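Local atomic coordinates of 2,5-dihydroxypyridine 5,6-dioxygenase (PDB entry 7CUP), a protein that catalyses the iron-dependent dioxygenolytic ring cleavage of 2,5-dihydroxypyridine to N-formylmaleamate in the aerobic degradation of nicotinate. Residues Arg140-Leu148 against Val341-Ala349; Leu148-Ser159 against Asn325-Val335. All blocks are in the same frame, centred on the assembly; numbering follows the deposited sequence.

Interaction 1. Residues Arg140-Leu148 against Val341-Ala349; sequences RRVLAAETL and VVAPEESRA
Leu148 CD1 rests on the CG-CD side of the Pro344 ring, 3.4 Å from CD, tighter than usual carbon packing. The contact lays the last modelled residues of the chain, a loop with one 3-10 turn at 345-347 behind a cis-proline, across helix 136-151. A small-residue face receives it: Ala144 and Ala145 present small side chains to the loop, and the backbones come closest one turn earlier, with Arg141 CA 3.8 Å from Ser347 CA. Ala144 CB packs on Glu346 CB, while Pro344 CG lies 3.2 Å from the Ala144 carbonyl oxygen.

At that earlier turn, two arginines grip consecutive carbonyls of the tail. Arg141 NH1 donates to Ser347 O at 3.0 Å, the oxygen lying in the guanidinium plane; a bend at chi3 (-58°) folds the group back to that oxygen, and NH2 forms a salt bridge with Asp138 and a hydrogen bond to Leu270 O. With an alanine here the guanidinium is gone, which would probably leave Ser347 O without this donor and Asp138 without this countercharge. Arg140 NH1 donates to Glu346 O at 2.6 Å on a lone pair, but the bond is bent (132° at the hydrogen), and its NH2 forms a salt bridge with Asp137. Within the turn, Pro344 O accepts from both Ser347 N and Ser347 OG, the hydroxyl lying 2.8 Å from that oxygen.

Interaction 2. Residues Leu148-Ser159 against Asn325-Val335; sequences LLKQARSLHVRS and NCDIYLDDKAV
Asp331 accepts from the backbone N of Arg153 with both carboxylate oxygens, OD2 at 3.0 Å and OD1 at 3.2 Å, each through its syn lone pair; a weak bond from Ser154 N also reaches OD2. The carboxylate thus holds the link between helix 136-151 and strand 154-158, at the place where the tight turn after strand 327-330 begins. From there strands 154-158 and 327-330 run antiparallel, their axes 4.6 Å apart at closest approach and 164° between their directions, as neighbours in a five-stranded antiparallel sheet. His156 with Tyr329 and Arg158 with Asp327 are hydrogen-bonded pairs, and Asp331 N closes the ladder on Ser154 O at 2.8 Å.

On the face carrying His156, Arg158 and Tyr329, the guanidinium crosses over one face of the tyrosine ring, NH1 3.5 Å from CE1, the two planes 33° apart. A bend at chi3 (-90°) turns the arginine back over that ring, and one water joins Arg158 NE, Tyr329 OH and Asp327 OD2, while Asp327 OD1 accepts from the backbone N of Ala338. The His156 ring turns to the next strand, where His166 and Asp164 take its nitrogens.

The opposite face is apolar. Leu155, Val157 and Ile328 pack there against Phe299, and Val157 CG1 touches Cys326 SG. Leu330 reaches the helix end, crossing Leu149 at about a right angle, while the side chains of Leu148 and Val335 slide past each other in opposite directions, CD1 beside CG1. Ala152 CB lies 3.8 Å from both CB and CD2 of Leu330.

Overall arrangement
The two contacts illustrate how one helix can meet both a chain-terminal loop and a sheet. Interaction 1 uses the middle of helix 136-151 to hold the C-terminal tail; interaction 2 takes up its last turn and the strand that follows. Their centres lie 13 Å apart, and Leu148 belongs to both, meeting Pro344 on the tail and Val335 in the sheet. The partner segments also join directly, since Val335 O probably accepts from Val342 N at 2.8 Å. Interaction 1 is remote from the iron. Interaction 2 comes nearer: the side chain of Leu149 is about 9 Å from that of the iron ligand His265, and the side chain of Leu155 about 14 Å from the metal.

Interaction 1. Residues Arg140-Leu148 against Val341-Ala349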
loop_
_atom_site.group_PDB
_atom_site.type_symbol
_atom_site.label_atom_id
_atom_site.label_comp_id
_atom_site.label_asym_id
_atom_site.label_seq_id
_atom_site.Cartn_x
_atom_site.Cartn_y
_atom_site.Cartn_z
ATOM N N ARG A 140 -32.794 15.991 21.245
ATOM C CA ARG A 140 -33.893 16.493 22.109
ATOM C C ARG A 140 -33.365 17.672 22.944
ATOM O O ARG A 140 -33.992 18.765 22.907
ATOM C CB ARG A 140 -34.476 15.359 22.965
ATOM C CG ARG A 140 -35.685 15.780 23.794
ATOM C CD ARG A 140 -36.132 14.770 24.831
ATOM N NE ARG A 140 -35.087 14.355 25.773
ATOM C CZ ARG A 140 -34.607 15.094 26.775
ATOM N NH1 ARG A 140 -35.037 16.325 26.992
ATOM N NH2 ARG A 140 -33.657 14.608 27.546
ATOM N N ARG A 141 -32.246 17.484 23.647
ATOM C CA ARG A 141 -31.698 18.495 24.588
ATOM C C ARG A 141 -31.317 19.756 23.805
ATOM O O ARG A 141 -31.604 20.876 24.272
ATOM C CB ARG A 141 -30.533 17.909 25.392
ATOM C CG ARG A 141 -30.950 16.793 26.341
ATOM C CD ARG A 141 -29.869 16.307 27.306
ATOM N NE ARG A 141 -28.704 15.829 26.563
ATOM C CZ ARG A 141 -27.624 16.568 26.295
ATOM N NH1 ARG A 141 -27.526 17.805 26.743
ATOM N NH2 ARG A 141 -26.636 16.077 25.566
ATOM N N VAL A 142 -30.716 19.597 22.632
ATOM C CA VAL A 142 -30.222 20.745 21.810
ATOM C C VAL A 142 -31.406 21.557 21.253
ATOM O O VAL A 142 -31.282 22.812 21.170
ATOM C CB VAL A 142 -29.291 20.253 20.687
ATOM C CG1 VAL A 142 -29.006 21.337 19.653
ATOM C CG2 VAL A 142 -28.008 19.674 21.270
ATOM N N LEU A 143 -32.461 20.876 20.795
ATOM C CA LEU A 143 -33.686 21.538 20.271
ATOM C C LEU A 143 -34.405 22.282 21.412
ATOM O O LEU A 143 -34.921 23.384 21.139
ATOM C CB LEU A 143 -34.616 20.489 19.673
ATOM C CG LEU A 143 -34.158 19.823 18.385
ATOM C CD1 LEU A 143 -35.363 19.187 17.713
ATOM C CD2 LEU A 143 -33.452 20.800 17.452
ATOM N N ALA A 144 -34.451 21.707 22.623
ATOM C CA ALA A 144 -34.984 22.378 23.837
ATOM C C ALA A 144 -34.209 23.684 24.086
ATOM O O ALA A 144 -34.836 24.745 24.352
ATOM C CB ALA A 144 -34.931 21.451 25.020
ATOM N N ALA A 145 -32.884 23.668 23.958
ATOM C CA ALA A 145 -32.059 24.892 24.107
ATOM C C ALA A 145 -32.406 25.858 22.982
ATOM O O ALA A 145 -32.468 27.079 23.238
ATOM C CB ALA A 145 -30.583 24.577 24.102
ATOM N N GLU A 146 -32.606 25.328 21.781
ATOM C CA GLU A 146 -32.869 26.143 20.576
ATOM C C GLU A 146 -34.164 26.942 20.772
ATOM O O GLU A 146 -34.179 28.102 20.334
ATOM C CB GLU A 146 -32.948 25.279 19.319
ATOM C CG GLU A 146 -33.178 26.083 18.033
ATOM C CD GLU A 146 -33.559 25.248 16.817
ATOM O OE1 GLU A 146 -34.053 24.122 17.020
ATOM O OE2 GLU A 146 -33.354 25.714 15.671
ATOM N N THR A 147 -35.205 26.362 21.374
ATOM C CA THR A 147 -36.545 27.017 21.501
ATOM C C THR A 147 -36.389 28.300 22.353
ATOM O O THR A 147 -36.984 29.335 21.968
ATOM C CB THR A 147 -37.641 26.048 21.986
ATOM O OG1 THR A 147 -37.356 25.619 23.314
ATOM C CG2 THR A 147 -37.823 24.819 21.121
ATOM N N LEU A 148 -35.568 28.261 23.412
ATOM C CA LEU A 148 -35.170 29.446 24.221
ATOM C C LEU A 148 -34.350 30.414 23.373
ATOM O O LEU A 148 -34.698 31.596 23.307
ATOM C CB LEU A 148 -34.357 29.001 25.443
ATOM C CG LEU A 148 -35.146 28.792 26.729
ATOM C CD1 LEU A 148 -34.244 28.279 27.836
ATOM C CD2 LEU A 148 -35.819 30.086 27.179
ATOM N N VAL A 341 -24.925 24.094 32.966
ATOM C CA VAL A 341 -26.209 24.276 32.230
ATOM C C VAL A 341 -27.355 24.216 33.248
ATOM O O VAL A 341 -27.466 23.201 33.944
ATOM C CB VAL A 341 -26.378 23.213 31.134
ATOM C CG1 VAL A 341 -27.732 23.344 30.463
ATOM C CG2 VAL A 341 -25.278 23.308 30.091
ATOM N N VAL A 342 -28.153 25.276 33.341
ATOM C CA VAL A 342 -29.271 25.369 34.335
ATOM C C VAL A 342 -30.626 25.446 33.617
ATOM O O VAL A 342 -31.600 25.003 34.207
ATOM C CB VAL A 342 -29.079 26.533 35.330
ATOM C CG1 VAL A 342 -27.924 26.246 36.276
ATOM C CG2 VAL A 342 -28.898 27.883 34.657
ATOM N N ALA A 343 -30.698 25.945 32.386
ATOM C CA ALA A 343 -31.979 26.062 31.661
ATOM C C ALA A 343 -31.722 25.961 30.167
ATOM O O ALA A 343 -30.692 26.446 29.713
ATOM C CB ALA A 343 -32.627 27.380 31.991
ATOM N N PRO A 344 -32.648 25.375 29.370
ATOM C CA PRO A 344 -33.840 24.712 29.881
ATOM C C PRO A 344 -33.528 23.464 30.697
ATOM O O PRO A 344 -32.484 22.844 30.508
ATOM C CB PRO A 344 -34.623 24.212 28.650
ATOM C CG PRO A 344 -33.982 24.883 27.465
ATOM C CD PRO A 344 -32.600 25.326 27.904
ATOM N N GLU A 345 -34.487 23.094 31.536
ATOM C CA GLU A 345 -34.432 21.856 32.343
ATOM C C GLU A 345 -34.299 20.635 31.424
ATOM O O GLU A 345 -33.485 19.744 31.757
ATOM C CB GLU A 345 -35.680 21.737 33.213
ATOM C CG GLU A 345 -35.580 20.602 34.210
ATOM C CD GLU A 345 -34.348 20.719 35.086
ATOM O OE1 GLU A 345 -33.738 19.675 35.397
ATOM O OE2 GLU A 345 -33.994 21.867 35.438
ATOM N N GLU A 346 -35.068 20.608 30.327
ATOM C CA GLU A 346 -35.168 19.476 29.359
ATOM C C GLU A 346 -33.881 19.380 28.514
ATOM O O GLU A 346 -33.750 18.389 27.791
ATOM C CB GLU A 346 -36.371 19.622 28.411
ATOM C CG GLU A 346 -37.696 19.990 29.078
ATOM C CD GLU A 346 -37.989 21.487 29.105
ATOM O OE1 GLU A 346 -38.267 22.025 30.201
ATOM O OE2 GLU A 346 -37.908 22.123 28.031
ATOM N N SER A 347 -32.992 20.381 28.583
ATOM C CA SER A 347 -31.721 20.446 27.830
ATOM C C SER A 347 -30.564 19.869 28.657
ATOM O O SER A 347 -29.480 19.659 28.081
ATOM C CB SER A 347 -31.425 21.842 27.416
ATOM O OG SER A 347 -30.664 22.492 28.423
ATOM N N ARG A 348 -30.768 19.601 29.946
ATOM C CA ARG A 348 -29.662 19.220 30.867
ATOM C C ARG A 348 -29.383 17.719 30.736
ATOM O O ARG A 348 -30.309 16.959 30.355
ATOM C CB ARG A 348 -29.989 19.664 32.295
ATOM C CG ARG A 348 -30.636 21.043 32.351
ATOM C CD ARG A 348 -30.565 21.702 33.709
ATOM N NE ARG A 348 -30.541 20.694 34.747
ATOM C CZ ARG A 348 -29.935 20.816 35.916
ATOM N NH1 ARG A 348 -29.299 21.930 36.244
ATOM N NH2 ARG A 348 -29.987 19.805 36.763
ATOM N N ALA A 349 -28.145 17.316 31.044
ATOM C CA ALA A 349 -27.541 16.016 30.666
ATOM C C ALA A 349 -28.315 14.855 31.295
ATOM O O ALA A 349 -28.371 14.826 32.522
ATOM C CB ALA A 349 -26.095 16.007 31.087
#

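Interaction 2. Residues Leu148-Ser159 against Asn325-Val335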
loop_
_atom_site.group_PDB
_atom_site.type_symbol
_atom_site.label_atom_id
_atom_site.label_comp_id
_atom_site.label_asym_id
_atom_site.label_seq_id
_atom_site.Cartn_x
_atom_site.Cartn_y
_atom_site.Cartn_z
ATOM N N LEU A 148 -35.568 28.261 23.412
ATOM C CA LEU A 148 -35.170 29.446 24.221
ATOM C C LEU A 148 -34.350 30.414 23.373
ATOM O O LEU A 148 -34.698 31.596 23.307
ATOM C CB LEU A 148 -34.357 29.001 25.443
ATOM C CG LEU A 148 -35.146 28.792 26.729
ATOM C CD1 LEU A 148 -34.244 28.279 27.836
ATOM C CD2 LEU A 148 -35.819 30.086 27.179
ATOM N N LEU A 149 -33.269 29.938 22.762
ATOM C CA LEU A 149 -32.349 30.819 22.018
ATOM C C LEU A 149 -33.121 31.617 20.954
ATOM O O LEU A 149 -32.786 32.784 20.781
ATOM C CB LEU A 149 -31.229 29.989 21.382
ATOM C CG LEU A 149 -30.268 30.806 20.520
ATOM C CD1 LEU A 149 -29.722 32.002 21.292
ATOM C CD2 LEU A 149 -29.130 29.935 19.995
ATOM N N LYS A 150 -34.077 31.014 20.240
ATOM C CA LYS A 150 -34.682 31.616 19.010
ATOM C C LYS A 150 -35.433 32.905 19.364
ATOM O O LYS A 150 -35.325 33.884 18.584
ATOM C CB LYS A 150 -35.614 30.632 18.296
ATOM C CG LYS A 150 -34.897 29.686 17.346
ATOM C CD LYS A 150 -35.756 28.530 16.893
ATOM C CE LYS A 150 -36.466 28.828 15.594
ATOM N NZ LYS A 150 -37.548 27.854 15.339
ATOM N N GLN A 151 -36.126 32.915 20.504
ATOM C CA GLN A 151 -36.941 34.074 20.962
ATOM C C GLN A 151 -36.090 35.101 21.757
ATOM O O GLN A 151 -36.533 36.266 21.827
ATOM C CB GLN A 151 -38.202 33.577 21.679
ATOM C CG GLN A 151 -37.982 32.601 22.829
ATOM C CD GLN A 151 -37.462 33.262 24.084
ATOM O OE1 GLN A 151 -36.722 34.246 24.036
ATOM N NE2 GLN A 151 -37.846 32.712 25.227
ATOM N N ALA A 152 -34.917 34.743 22.308
ATOM C CA ALA A 152 -34.067 35.657 23.122
ATOM C C ALA A 152 -33.813 36.930 22.320
ATOM O O ALA A 152 -33.742 36.837 21.088
ATOM C CB ALA A 152 -32.755 35.016 23.523
ATOM N N ARG A 153 -33.688 38.072 22.995
ATOM C CA ARG A 153 -33.531 39.403 22.343
ATOM C C ARG A 153 -32.088 39.892 22.506
ATOM O O ARG A 153 -31.640 40.717 21.664
ATOM C CB ARG A 153 -34.555 40.389 22.920
ATOM C CG ARG A 153 -35.953 40.241 22.333
ATOM C CD ARG A 153 -35.997 40.655 20.866
ATOM N NE ARG A 153 -36.550 41.990 20.608
ATOM C CZ ARG A 153 -35.862 43.138 20.509
ATOM N NH1 ARG A 153 -34.548 43.171 20.680
ATOM N NH2 ARG A 153 -36.505 44.267 20.250
ATOM N N SER A 154 -31.410 39.409 23.553
ATOM C CA SER A 154 -29.971 39.637 23.843
ATOM C C SER A 154 -29.348 38.364 24.441
ATOM O O SER A 154 -30.070 37.595 25.142
ATOM C CB SER A 154 -29.794 40.791 24.784
ATOM O OG SER A 154 -30.090 40.389 26.117
ATOM N N LEU A 155 -28.045 38.169 24.212
ATOM C CA LEU A 155 -27.225 37.194 24.978
ATOM C C LEU A 155 -26.209 37.976 25.818
ATOM O O LEU A 155 -25.651 38.966 25.295
ATOM C CB LEU A 155 -26.556 36.209 24.008
ATOM C CG LEU A 155 -25.610 35.182 24.640
ATOM C CD1 LEU A 155 -25.537 33.922 23.792
ATOM C CD2 LEU A 155 -24.219 35.764 24.837
ATOM N N HIS A 156 -25.970 37.551 27.066
ATOM C CA HIS A 156 -24.978 38.222 27.953
ATOM C C HIS A 156 -24.043 37.206 28.619
ATOM O O HIS A 156 -24.527 36.187 29.184
ATOM C CB HIS A 156 -25.659 39.156 28.988
ATOM C CG HIS A 156 -24.748 40.256 29.441
ATOM N ND1 HIS A 156 -24.781 41.534 28.880
ATOM C CD2 HIS A 156 -23.721 40.259 30.324
ATOM C CE1 HIS A 156 -23.836 42.283 29.424
ATOM N NE2 HIS A 156 -23.168 41.522 30.319
ATOM N N VAL A 157 -22.747 37.514 28.654
ATOM C CA VAL A 157 -21.769 36.625 29.337
ATOM C C VAL A 157 -21.039 37.395 30.433
ATOM O O VAL A 157 -20.547 38.509 30.155
ATOM C CB VAL A 157 -20.789 36.004 28.341
ATOM C CG1 VAL A 157 -19.723 35.183 29.054
ATOM C CG2 VAL A 157 -21.544 35.153 27.331
ATOM N N ARG A 158 -20.937 36.763 31.595
ATOM C CA ARG A 158 -20.109 37.223 32.743
ATOM C C ARG A 158 -19.254 36.055 33.265
ATOM O O ARG A 158 -19.740 34.916 33.342
ATOM C CB ARG A 158 -21.025 37.797 33.839
ATOM C CG ARG A 158 -21.808 39.043 33.424
ATOM C CD ARG A 158 -22.403 39.864 34.570
ATOM N NE ARG A 158 -23.756 39.451 34.942
ATOM C CZ ARG A 158 -24.896 39.904 34.398
ATOM N NH1 ARG A 158 -26.068 39.454 34.832
ATOM N NH2 ARG A 158 -24.870 40.799 33.424
ATOM N N SER A 159 -18.034 36.338 33.694
ATOM C CA SER A 159 -17.224 35.393 34.490
ATOM C C SER A 159 -16.478 36.159 35.590
ATOM O O SER A 159 -16.204 37.362 35.385
ATOM C CB SER A 159 -16.248 34.690 33.590
ATOM O OG SER A 159 -15.223 35.581 33.162
ATOM N N ASN A 325 -16.510 28.278 33.055
ATOM C CA ASN A 325 -16.865 28.931 34.349
ATOM C C ASN A 325 -17.734 30.160 34.118
ATOM O O ASN A 325 -17.813 30.978 35.037
ATOM C CB ASN A 325 -15.633 29.401 35.125
ATOM C CG ASN A 325 -14.672 28.269 35.383
ATOM O OD1 ASN A 325 -15.114 27.140 35.523
ATOM N ND2 ASN A 325 -13.373 28.560 35.417
ATOM N N CYS A 326 -18.395 30.250 32.961
ATOM C CA CYS A 326 -19.097 31.470 32.514
ATOM C C CYS A 326 -20.544 31.387 32.989
ATOM O O CYS A 326 -21.072 30.261 33.140
ATOM C CB CYS A 326 -19.048 31.674 31.003
ATOM S SG CYS A 326 -17.494 32.381 30.393
ATOM N N ASP A 327 -21.117 32.553 33.272
ATOM C CA ASP A 327 -22.574 32.743 33.418
ATOM C C ASP A 327 -23.068 33.252 32.069
ATOM O O ASP A 327 -22.493 34.229 31.552
ATOM C CB ASP A 327 -22.893 33.692 34.578
ATOM C CG ASP A 327 -22.404 33.244 35.945
ATOM O OD1 ASP A 327 -22.215 32.032 36.164
ATOM O OD2 ASP A 327 -22.216 34.124 36.785
ATOM N N ILE A 328 -24.076 32.591 31.508
ATOM C CA ILE A 328 -24.644 32.967 30.183
ATOM C C ILE A 328 -26.130 33.254 30.372
ATOM O O ILE A 328 -26.864 32.345 30.899
ATOM C CB ILE A 328 -24.432 31.869 29.124
ATOM C CG1 ILE A 328 -22.996 31.335 29.111
ATOM C CG2 ILE A 328 -24.859 32.399 27.764
ATOM C CD1 ILE A 328 -22.813 30.117 28.224
ATOM N N TYR A 329 -26.552 34.429 29.899
ATOM C CA TYR A 329 -27.958 34.907 29.975
ATOM C C TYR A 329 -28.532 35.150 28.584
ATOM O O TYR A 329 -27.844 35.742 27.698
ATOM C CB TYR A 329 -28.059 36.208 30.776
ATOM C CG TYR A 329 -27.561 36.068 32.180
ATOM C CD1 TYR A 329 -26.236 36.326 32.490
ATOM C CD2 TYR A 329 -28.403 35.648 33.187
ATOM C CE1 TYR A 329 -25.762 36.180 33.781
ATOM C CE2 TYR A 329 -27.946 35.498 34.484
ATOM C CZ TYR A 329 -26.624 35.763 34.776
ATOM O OH TYR A 329 -26.173 35.597 36.045
ATOM N N LEU A 330 -29.790 34.731 28.445
ATOM C CA LEU A 330 -30.714 35.124 27.358
ATOM C C LEU A 330 -31.707 36.138 27.940
ATOM O O LEU A 330 -32.466 35.771 28.868
ATOM C CB LEU A 330 -31.428 33.870 26.852
ATOM C CG LEU A 330 -30.514 32.837 26.200
ATOM C CD1 LEU A 330 -31.333 31.691 25.624
ATOM C CD2 LEU A 330 -29.637 33.495 25.130
ATOM N N ASP A 331 -31.656 37.379 27.457
ATOM C CA ASP A 331 -32.290 38.510 28.175
ATOM C C ASP A 331 -31.788 38.419 29.623
ATOM O O ASP A 331 -30.548 38.440 29.795
ATOM C CB ASP A 331 -33.791 38.457 27.914
ATOM C CG ASP A 331 -34.045 38.440 26.418
ATOM O OD1 ASP A 331 -34.709 37.532 25.961
ATOM O OD2 ASP A 331 -33.509 39.309 25.720
ATOM N N ASP A 332 -32.649 38.257 30.631
ATOM C CA ASP A 332 -32.139 38.143 32.027
ATOM C C ASP A 332 -32.512 36.768 32.581
ATOM O O ASP A 332 -32.697 36.654 33.793
ATOM C CB ASP A 332 -32.552 39.336 32.898
ATOM C CG ASP A 332 -33.973 39.800 32.666
ATOM O OD1 ASP A 332 -34.832 38.922 32.438
ATOM O OD2 ASP A 332 -34.202 41.034 32.700
ATOM N N LYS A 333 -32.553 35.760 31.712
ATOM C CA LYS A 333 -32.707 34.330 32.073
ATOM C C LYS A 333 -31.376 33.616 31.807
ATOM O O LYS A 333 -30.942 33.562 30.634
ATOM C CB LYS A 333 -33.860 33.718 31.273
ATOM C CG LYS A 333 -34.110 32.231 31.507
ATOM C CD LYS A 333 -34.499 31.869 32.938
ATOM C CE LYS A 333 -34.928 30.425 33.097
ATOM N NZ LYS A 333 -35.878 30.019 32.030
ATOM N N ALA A 334 -30.764 33.097 32.869
ATOM C CA ALA A 334 -29.498 32.332 32.857
ATOM C C ALA A 334 -29.753 30.969 32.221
ATOM O O ALA A 334 -30.712 30.296 32.663
ATOM C CB ALA A 334 -28.971 32.160 34.257
ATOM N N VAL A 335 -28.938 30.588 31.229
ATOM C CA VAL A 335 -28.962 29.215 30.634
ATOM C C VAL A 335 -27.768 28.429 31.190
ATOM O O VAL A 335 -27.881 27.194 31.367
ATOM C CB VAL A 335 -28.998 29.241 29.092
ATOM C CG1 VAL A 335 -30.386 29.603 28.576
ATOM C CG2 VAL A 335 -27.946 30.157 28.483
HETATM O O HOH W 1 -28.761 39.979 28.331
HETATM O O HOH W 2 -23.671 36.518 36.140
#